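Local coordinates for protein CurH (Lyngbya majuscula, PDB 3KG7) that probably catalyses the dehydration of a beta-hydroxyacyl intermediate to its unsaturated form, as the dehydratase domain of one module of the curacin polyketide synthase, at residues C[238-250]-C[264-276]. Numbering follows the deposited sequence.
Sequences HPTPSRFYAYVEE and DIQLLDETGQAFG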
ATOM      1  N   HIS C 238     -26.562  -3.238 -11.158  1.00 80.34           N
ATOM      2  CA  HIS C 238     -25.737  -4.086 -12.025  1.00 81.89           C
ATOM      3  C   HIS C 238     -24.988  -3.251 -13.066  1.00 81.35           C
ATOM      4  O   HIS C 238     -25.237  -2.053 -13.180  1.00 81.82           O
ATOM      5  CB  HIS C 238     -26.563  -5.214 -12.675  1.00 83.14           C
ATOM      6  CG  HIS C 238     -27.789  -4.743 -13.394  1.00 83.85           C
ATOM      7  ND1 HIS C 238     -27.738  -4.134 -14.627  1.00 85.12           N
ATOM      8  CD2 HIS C 238     -29.099  -4.812 -13.060  1.00 84.19           C
ATOM      9  CE1 HIS C 238     -28.964  -3.836 -15.018  1.00 86.32           C
ATOM     10  NE2 HIS C 238     -29.808  -4.238 -14.086  1.00 85.69           N
ATOM     11  N   PRO C 239     -24.056  -3.874 -13.815  1.00 80.11           N
ATOM     12  CA  PRO C 239     -23.293  -3.120 -14.796  1.00 79.17           C
ATOM     13  C   PRO C 239     -24.198  -2.481 -15.839  1.00 80.00           C
ATOM     14  O   PRO C 239     -25.260  -3.032 -16.154  1.00 80.06           O
ATOM     15  CB  PRO C 239     -22.425  -4.191 -15.458  1.00 78.73           C
ATOM     16  CG  PRO C 239     -22.335  -5.268 -14.466  1.00 79.49           C
ATOM     17  CD  PRO C 239     -23.661  -5.292 -13.802  1.00 78.59           C
ATOM     18  N   THR C 240     -23.784  -1.330 -16.365  1.00 80.63           N
ATOM     19  CA  THR C 240     -24.535  -0.666 -17.433  1.00 81.24           C
ATOM     20  C   THR C 240     -24.547  -1.520 -18.699  1.00 80.79           C
ATOM     21  O   THR C 240     -23.528  -2.105 -19.064  1.00 79.94           O
ATOM     22  CB  THR C 240     -23.967   0.728 -17.784  1.00 81.40           C
ATOM     23  OG1 THR C 240     -22.647   0.587 -18.305  1.00 84.06           O
ATOM     24  CG2 THR C 240     -23.913   1.605 -16.563  1.00 81.76           C
ATOM     25  N   PRO C 241     -25.709  -1.600 -19.369  1.00 81.49           N
ATOM     26  CA  PRO C 241     -25.775  -2.236 -20.676  1.00 81.95           C
ATOM     27  C   PRO C 241     -25.121  -1.336 -21.725  1.00 83.41           C
ATOM     28  O   PRO C 241     -24.772  -0.188 -21.419  1.00 83.61           O
ATOM     29  CB  PRO C 241     -27.279  -2.339 -20.943  1.00 81.08           C
ATOM     30  CG  PRO C 241     -27.947  -1.994 -19.653  1.00 80.58           C
ATOM     31  CD  PRO C 241     -27.024  -1.093 -18.949  1.00 80.14           C
ATOM     32  N   SER C 242     -24.961  -1.850 -22.944  1.00 84.99           N
ATOM     33  CA  SER C 242     -24.308  -1.108 -24.030  1.00 86.27           C
ATOM     34  C   SER C 242     -25.062   0.175 -24.369  1.00 86.30           C
ATOM     35  O   SER C 242     -24.470   1.148 -24.846  1.00 85.95           O
ATOM     36  CB  SER C 242     -24.170  -1.994 -25.270  1.00 87.03           C
ATOM     37  OG  SER C 242     -25.405  -2.621 -25.580  1.00 87.31           O
ATOM     38  N   ARG C 243     -26.366   0.159 -24.105  1.00 85.39           N
ATOM     39  CA  ARG C 243     -27.238   1.310 -24.304  1.00 86.95           C
ATOM     40  C   ARG C 243     -28.253   1.418 -23.158  1.00 84.33           C
ATOM     41  O   ARG C 243     -28.903   0.434 -22.797  1.00 82.76           O
ATOM     42  CB  ARG C 243     -27.942   1.184 -25.663  1.00 89.21           C
ATOM     43  CG  ARG C 243     -29.121   2.119 -25.885  1.00 92.45           C
ATOM     44  CD  ARG C 243     -29.824   1.814 -27.198  1.00 93.61           C
ATOM     45  NE  ARG C 243     -29.019   2.223 -28.348  1.00 98.21           N
ATOM     46  CZ  ARG C 243     -29.456   2.248 -29.604  1.00 98.97           C
ATOM     47  NH1 ARG C 243     -30.701   1.887 -29.892  1.00 98.87           N
ATOM     48  NH2 ARG C 243     -28.646   2.644 -30.577  1.00 99.99           N
ATOM     49  N   PHE C 244     -28.370   2.616 -22.589  1.00 82.19           N
ATOM     50  CA  PHE C 244     -29.296   2.883 -21.484  1.00 80.65           C
ATOM     51  C   PHE C 244     -29.727   4.348 -21.471  1.00 80.25           C
ATOM     52  O   PHE C 244     -29.311   5.131 -22.328  1.00 80.06           O
ATOM     53  CB  PHE C 244     -28.672   2.501 -20.142  1.00 80.13           C
ATOM     54  CG  PHE C 244     -27.447   3.302 -19.786  1.00 81.41           C
ATOM     55  CD1 PHE C 244     -27.539   4.389 -18.923  1.00 81.39           C
ATOM     56  CD2 PHE C 244     -26.193   2.963 -20.304  1.00 81.26           C
ATOM     57  CE1 PHE C 244     -26.402   5.135 -18.585  1.00 81.48           C
ATOM     58  CE2 PHE C 244     -25.055   3.702 -19.971  1.00 81.46           C
ATOM     59  CZ  PHE C 244     -25.163   4.789 -19.108  1.00 80.89           C
ATOM     60  N   TYR C 245     -30.546   4.712 -20.488  1.00 80.13           N
ATOM     61  CA  TYR C 245     -31.134   6.047 -20.420  1.00 79.49           C
ATOM     62  C   TYR C 245     -30.881   6.747 -19.081  1.00 80.01           C
ATOM     63  O   TYR C 245     -30.733   6.096 -18.039  1.00 81.20           O
ATOM     64  CB  TYR C 245     -32.641   5.972 -20.704  1.00 79.77           C
ATOM     65  CG  TYR C 245     -32.986   5.406 -22.070  1.00 80.35           C
ATOM     66  CD1 TYR C 245     -33.117   6.242 -23.180  1.00 78.51           C
ATOM     67  CD2 TYR C 245     -33.183   4.032 -22.251  1.00 81.48           C
ATOM     68  CE1 TYR C 245     -33.426   5.731 -24.432  1.00 78.47           C
ATOM     69  CE2 TYR C 245     -33.494   3.509 -23.504  1.00 80.64           C
ATOM     70  CZ  TYR C 245     -33.611   4.367 -24.588  1.00 80.04           C
ATOM     71  OH  TYR C 245     -33.920   3.863 -25.828  1.00 80.26           O
ATOM     72  N   ALA C 246     -30.828   8.075 -19.121  1.00 78.99           N
ATOM     73  CA  ALA C 246     -30.770   8.888 -17.913  1.00 78.84           C
ATOM     74  C   ALA C 246     -32.025   9.744 -17.866  1.00 79.96           C
ATOM     75  O   ALA C 246     -32.294  10.508 -18.795  1.00 80.90           O
ATOM     76  CB  ALA C 246     -29.524   9.753 -17.902  1.00 79.91           C
ATOM     77  N   TYR C 247     -32.782   9.613 -16.780  1.00 80.73           N
ATOM     78  CA  TYR C 247     -34.118  10.190 -16.668  1.00 80.96           C
ATOM     79  C   TYR C 247     -34.193  11.146 -15.475  1.00 81.51           C
ATOM     80  O   TYR C 247     -33.915  10.756 -14.343  1.00 82.51           O
ATOM     81  CB  TYR C 247     -35.128   9.037 -16.529  1.00 81.11           C
ATOM     82  CG  TYR C 247     -36.592   9.403 -16.584  1.00 81.95           C
ATOM     83  CD1 TYR C 247     -37.095  10.240 -17.583  1.00 82.46           C
ATOM     84  CD2 TYR C 247     -37.492   8.876 -15.654  1.00 82.88           C
ATOM     85  CE1 TYR C 247     -38.451  10.567 -17.638  1.00 81.54           C
ATOM     86  CE2 TYR C 247     -38.859   9.194 -15.704  1.00 81.62           C
ATOM     87  CZ  TYR C 247     -39.322  10.039 -16.697  1.00 81.28           C
ATOM     88  OH  TYR C 247     -40.653  10.365 -16.753  1.00 82.53           O
ATOM     89  N   VAL C 248     -34.544  12.401 -15.736  1.00 80.93           N
ATOM     90  CA  VAL C 248     -34.711  13.394 -14.670  1.00 82.17           C
ATOM     91  C   VAL C 248     -36.189  13.771 -14.572  1.00 83.13           C
ATOM     92  O   VAL C 248     -36.787  14.213 -15.553  1.00 83.23           O
ATOM     93  CB  VAL C 248     -33.819  14.647 -14.898  1.00 81.45           C
ATOM     94  CG1 VAL C 248     -33.969  15.649 -13.754  1.00 80.80           C
ATOM     95  CG2 VAL C 248     -32.363  14.241 -15.055  1.00 79.47           C
ATOM     96  N   GLU C 249     -36.769  13.585 -13.387  1.00 85.66           N
ATOM     97  CA  GLU C 249     -38.219  13.723 -13.194  1.00 87.33           C
ATOM     98  C   GLU C 249     -38.676  15.125 -12.787  1.00 88.33           C
ATOM     99  O   GLU C 249     -39.811  15.507 -13.068  1.00 89.82           O
ATOM    100  CB  GLU C 249     -38.730  12.683 -12.193  1.00 88.06           C
ATOM    101  CG  GLU C 249     -38.765  11.266 -12.753  1.00 91.04           C
ATOM    102  CD  GLU C 249     -38.766  10.194 -11.671  1.00 93.73           C
ATOM    103  OE1 GLU C 249     -39.719  10.144 -10.863  1.00 95.14           O
ATOM    104  OE2 GLU C 249     -37.816   9.384 -11.634  1.00 94.53           O
ATOM    105  N   GLU C 250     -37.808  15.884 -12.121  1.00 89.90           N
ATOM    106  CA  GLU C 250     -38.136  17.268 -11.747  1.00 91.20           C
ATOM    107  C   GLU C 250     -36.985  18.244 -12.020  1.00 91.91           C
ATOM    108  O   GLU C 250     -35.820  17.840 -11.999  1.00 92.84           O
ATOM    109  CB  GLU C 250     -38.656  17.369 -10.300  1.00 91.72           C
ATOM    110  CG  GLU C 250     -37.887  16.580  -9.245  1.00 93.59           C
ATOM    111  CD  GLU C 250     -38.537  16.663  -7.869  1.00 94.00           C
ATOM    112  OE1 GLU C 250     -38.601  17.772  -7.298  1.00 94.13           O
ATOM    113  OE2 GLU C 250     -38.978  15.617  -7.351  1.00 95.25           O
ATOM    114  N   ASP C 264     -31.704  15.089  -9.485  1.00 81.49           N
ATOM    115  CA  ASP C 264     -31.740  13.627  -9.392  1.00 81.14           C
ATOM    116  C   ASP C 264     -31.756  12.986 -10.768  1.00 80.76           C
ATOM    117  O   ASP C 264     -32.363  13.517 -11.702  1.00 82.19           O
ATOM    118  CB  ASP C 264     -32.983  13.183  -8.617  1.00 80.91           C
ATOM    119  CG  ASP C 264     -33.020  13.749  -7.226  1.00 81.89           C
ATOM    120  OD1 ASP C 264     -31.973  13.712  -6.543  1.00 80.27           O
ATOM    121  OD2 ASP C 264     -34.092  14.248  -6.823  1.00 83.78           O
ATOM    122  N   ILE C 265     -31.095  11.842 -10.897  1.00 79.51           N
ATOM    123  CA  ILE C 265     -31.077  11.130 -12.166  1.00 81.03           C
ATOM    124  C   ILE C 265     -31.377   9.661 -11.946  1.00 82.99           C
ATOM    125  O   ILE C 265     -30.758   9.011 -11.100  1.00 85.96           O
ATOM    126  CB  ILE C 265     -29.716  11.272 -12.905  1.00 80.30           C
ATOM    127  CG1 ILE C 265     -29.396  12.742 -13.191  1.00 78.52           C
ATOM    128  CG2 ILE C 265     -29.735  10.494 -14.217  1.00 79.22           C
ATOM    129  CD1 ILE C 265     -27.999  13.125 -12.852  1.00 76.70           C
ATOM    130  N   GLN C 266     -32.329   9.145 -12.716  1.00 83.80           N
ATOM    131  CA  GLN C 266     -32.646   7.718 -12.716  1.00 84.64           C
ATOM    132  C   GLN C 266     -31.989   7.044 -13.916  1.00 83.23           C
ATOM    133  O   GLN C 266     -32.125   7.501 -15.050  1.00 83.05           O
ATOM    134  CB  GLN C 266     -34.158   7.479 -12.754  1.00 87.09           C
ATOM    135  CG  GLN C 266     -34.996   8.452 -11.920  1.00 91.14           C
ATOM    136  CD  GLN C 266     -34.828   8.290 -10.410  1.00 93.08           C
ATOM    137  OE1 GLN C 266     -35.156   9.201  -9.646  1.00 92.90           O
ATOM    138  NE2 GLN C 266     -34.324   7.136  -9.976  1.00 93.18           N
ATOM    139  N   LEU C 267     -31.266   5.960 -13.658  1.00 82.00           N
ATOM    140  CA  LEU C 267     -30.678   5.168 -14.732  1.00 81.28           C
ATOM    141  C   LEU C 267     -31.641   4.055 -15.129  1.00 83.17           C
ATOM    142  O   LEU C 267     -32.029   3.231 -14.294  1.00 84.45           O
ATOM    143  CB  LEU C 267     -29.318   4.598 -14.320  1.00 79.58           C
ATOM    144  CG  LEU C 267     -28.098   5.526 -14.360  1.00 78.98           C
ATOM    145  CD1 LEU C 267     -28.088   6.519 -13.201  1.00 77.56           C
ATOM    146  CD2 LEU C 267     -26.814   4.693 -14.369  1.00 79.09           C
ATOM    147  N   LEU C 268     -32.039   4.057 -16.401  1.00 82.84           N
ATOM    148  CA  LEU C 268     -32.998   3.090 -16.938  1.00 82.94           C
ATOM    149  C   LEU C 268     -32.357   2.266 -18.044  1.00 84.80           C
ATOM    150  O   LEU C 268     -31.678   2.818 -18.909  1.00 85.83           O
ATOM    151  CB  LEU C 268     -34.221   3.809 -17.508  1.00 82.46           C
ATOM    152  CG  LEU C 268     -35.036   4.780 -16.648  1.00 81.77           C
ATOM    153  CD1 LEU C 268     -35.703   5.797 -17.540  1.00 80.64           C
ATOM    154  CD2 LEU C 268     -36.072   4.053 -15.809  1.00 81.57           C
ATOM    155  N   ASP C 269     -32.581   0.950 -18.025  1.00 85.99           N
ATOM    156  CA  ASP C 269     -32.023   0.056 -19.054  1.00 87.89           C
ATOM    157  C   ASP C 269     -32.772   0.132 -20.402  1.00 89.08           C
ATOM    158  O   ASP C 269     -33.610   1.023 -20.610  1.00 89.24           O
ATOM    159  CB  ASP C 269     -31.882  -1.398 -18.542  1.00 88.82           C
ATOM    160  CG  ASP C 269     -33.225  -2.057 -18.178  1.00 89.71           C
ATOM    161  OD1 ASP C 269     -33.217  -2.948 -17.301  1.00 90.22           O
ATOM    162  OD2 ASP C 269     -34.274  -1.720 -18.764  1.00 89.97           O
ATOM    163  N   GLU C 270     -32.456  -0.800 -21.306  1.00 89.69           N
ATOM    164  CA  GLU C 270     -33.044  -0.865 -22.654  1.00 90.63           C
ATOM    165  C   GLU C 270     -34.576  -0.941 -22.648  1.00 89.90           C
ATOM    166  O   GLU C 270     -35.236  -0.350 -23.512  1.00 89.12           O
ATOM    167  CB  GLU C 270     -32.471  -2.069 -23.423  1.00 92.93           C
ATOM    168  CG  GLU C 270     -32.654  -2.018 -24.955  1.00 95.90           C
ATOM    169  CD  GLU C 270     -31.529  -1.275 -25.684  1.00 97.84           C
ATOM    170  OE1 GLU C 270     -30.362  -1.357 -25.231  1.00 99.55           O
ATOM    171  OE2 GLU C 270     -31.809  -0.623 -26.720  1.00 96.90           O
ATOM    172  N   THR C 271     -35.124  -1.679 -21.681  1.00 89.45           N
ATOM    173  CA  THR C 271     -36.576  -1.871 -21.555  1.00 88.60           C
ATOM    174  C   THR C 271     -37.248  -0.672 -20.886  1.00 87.70           C
ATOM    175  O   THR C 271     -38.435  -0.423 -21.091  1.00 88.75           O
ATOM    176  CB  THR C 271     -36.925  -3.181 -20.783  1.00 87.11           C
ATOM    177  OG1 THR C 271     -36.441  -4.314 -21.513  1.00 85.41           O
ATOM    178  CG2 THR C 271     -38.431  -3.340 -20.589  1.00 88.47           C
ATOM    179  N   GLY C 272     -36.479   0.077 -20.105  1.00 87.03           N
ATOM    180  CA  GLY C 272     -37.015   1.202 -19.350  1.00 85.91           C
ATOM    181  C   GLY C 272     -37.087   0.897 -17.864  1.00 85.99           C
ATOM    182  O   GLY C 272     -37.683   1.658 -17.103  1.00 87.60           O
ATOM    183  N   GLN C 273     -36.484  -0.220 -17.457  1.00 84.75           N
ATOM    184  CA  GLN C 273     -36.387  -0.593 -16.046  1.00 85.12           C
ATOM    185  C   GLN C 273     -35.242   0.114 -15.349  1.00 85.59           C
ATOM    186  O   GLN C 273     -34.132   0.167 -15.877  1.00 87.89           O
ATOM    187  CB  GLN C 273     -36.215  -2.100 -15.901  1.00 85.98           C
ATOM    188  CG  GLN C 273     -37.531  -2.851 -15.984  1.00 89.37           C
ATOM    189  CD  GLN C 273     -37.357  -4.350 -15.942  1.00 89.98           C
ATOM    190  OE1 GLN C 273     -36.245  -4.856 -15.744  1.00 90.49           O
ATOM    191  NE2 GLN C 273     -38.458  -5.075 -16.133  1.00 87.56           N
ATOM    192  N   ALA C 274     -35.516   0.657 -14.164  1.00 85.63           N
ATOM    193  CA  ALA C 274     -34.490   1.340 -13.376  1.00 85.42           C
ATOM    194  C   ALA C 274     -33.475   0.334 -12.827  1.00 85.13           C
ATOM    195  O   ALA C 274     -33.841  -0.771 -12.438  1.00 86.24           O
ATOM    196  CB  ALA C 274     -35.123   2.146 -12.247  1.00 85.07           C
ATOM    197  N   PHE C 275     -32.203   0.713 -12.826  1.00 84.28           N
ATOM    198  CA  PHE C 275     -31.145  -0.156 -12.306  1.00 83.02           C
ATOM    199  C   PHE C 275     -30.067   0.627 -11.548  1.00 82.53           C
ATOM    200  O   PHE C 275     -29.119   0.045 -11.020  1.00 84.35           O
ATOM    201  CB  PHE C 275     -30.542  -1.013 -13.429  1.00 81.22           C
ATOM    202  CG  PHE C 275     -29.743  -0.232 -14.431  1.00 81.08           C
ATOM    203  CD1 PHE C 275     -30.377   0.597 -15.361  1.00 79.74           C
ATOM    204  CD2 PHE C 275     -28.355  -0.325 -14.449  1.00 80.02           C
ATOM    205  CE1 PHE C 275     -29.645   1.327 -16.285  1.00 78.37           C
ATOM    206  CE2 PHE C 275     -27.609   0.404 -15.371  1.00 80.63           C
ATOM    207  CZ  PHE C 275     -28.257   1.231 -16.295  1.00 79.81           C
ATOM    208  N   GLY C 276     -30.223   1.944 -11.494  1.00 80.36           N
ATOM    209  CA  GLY C 276     -29.338   2.792 -10.714  1.00 80.33           C
ATOM    210  C   GLY C 276     -29.894   4.193 -10.593  1.00 80.96           C
ATOM    211  O   GLY C 276     -30.775   4.583 -11.365  1.00 82.40           O
TER
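H238, T240, P241 and F244 all touch the side chain of F275. The H238 ring lies nearly parallel to that of F275, planes 14° apart, but slid so far that the two barely overlap; NE2 of H238 sits 3.4 Å from CB of F275. P241 reaches the far end of the ring, its CD 3.7 Å from CZ of F275, while CB of F244 also packs against CZ. With CG of F275 set between its backbone N and carbonyl carbon (chi1 69°), the phenyl is directed at these residues. A hydrogen bond from ND1 of H238 to O of P239 (3.1 Å), with that oxygen close to the ring plane, steadies the imidazole. Since an alanine here has no imidazole, O of P239 would lose this donor and F275 would probably be left without its cover beside CB.

Farther along, strands 243-248 and 264-268 run antiparallel. Y245 and L268 exchange backbone hydrogen bonds, N of Y245 to O of L268 being 2.7 Å, and Y247 does the same with Q266. Y245 presents its ring edge to O of D269, in plane, with CD2 at 3.5 Å. CD1 of L268 lies against CB of Y247, and on the other face CB of A246 meets CG2 of I265 at 3.8 Å. At the turn, OD2 of D269 accepts a hydrogen bond from N of Q273, which approaches from above the carboxylate plane, and F275 and G276 opposite L267 form a classic beta bulge.

The hairpin of strands 243-255 and 260-268 belongs to the double hotdog fold: strand 181-186 flanks 243-248, strand 274-286 flanks 264-268, and helix 138-144 packs on Y245 and Y247.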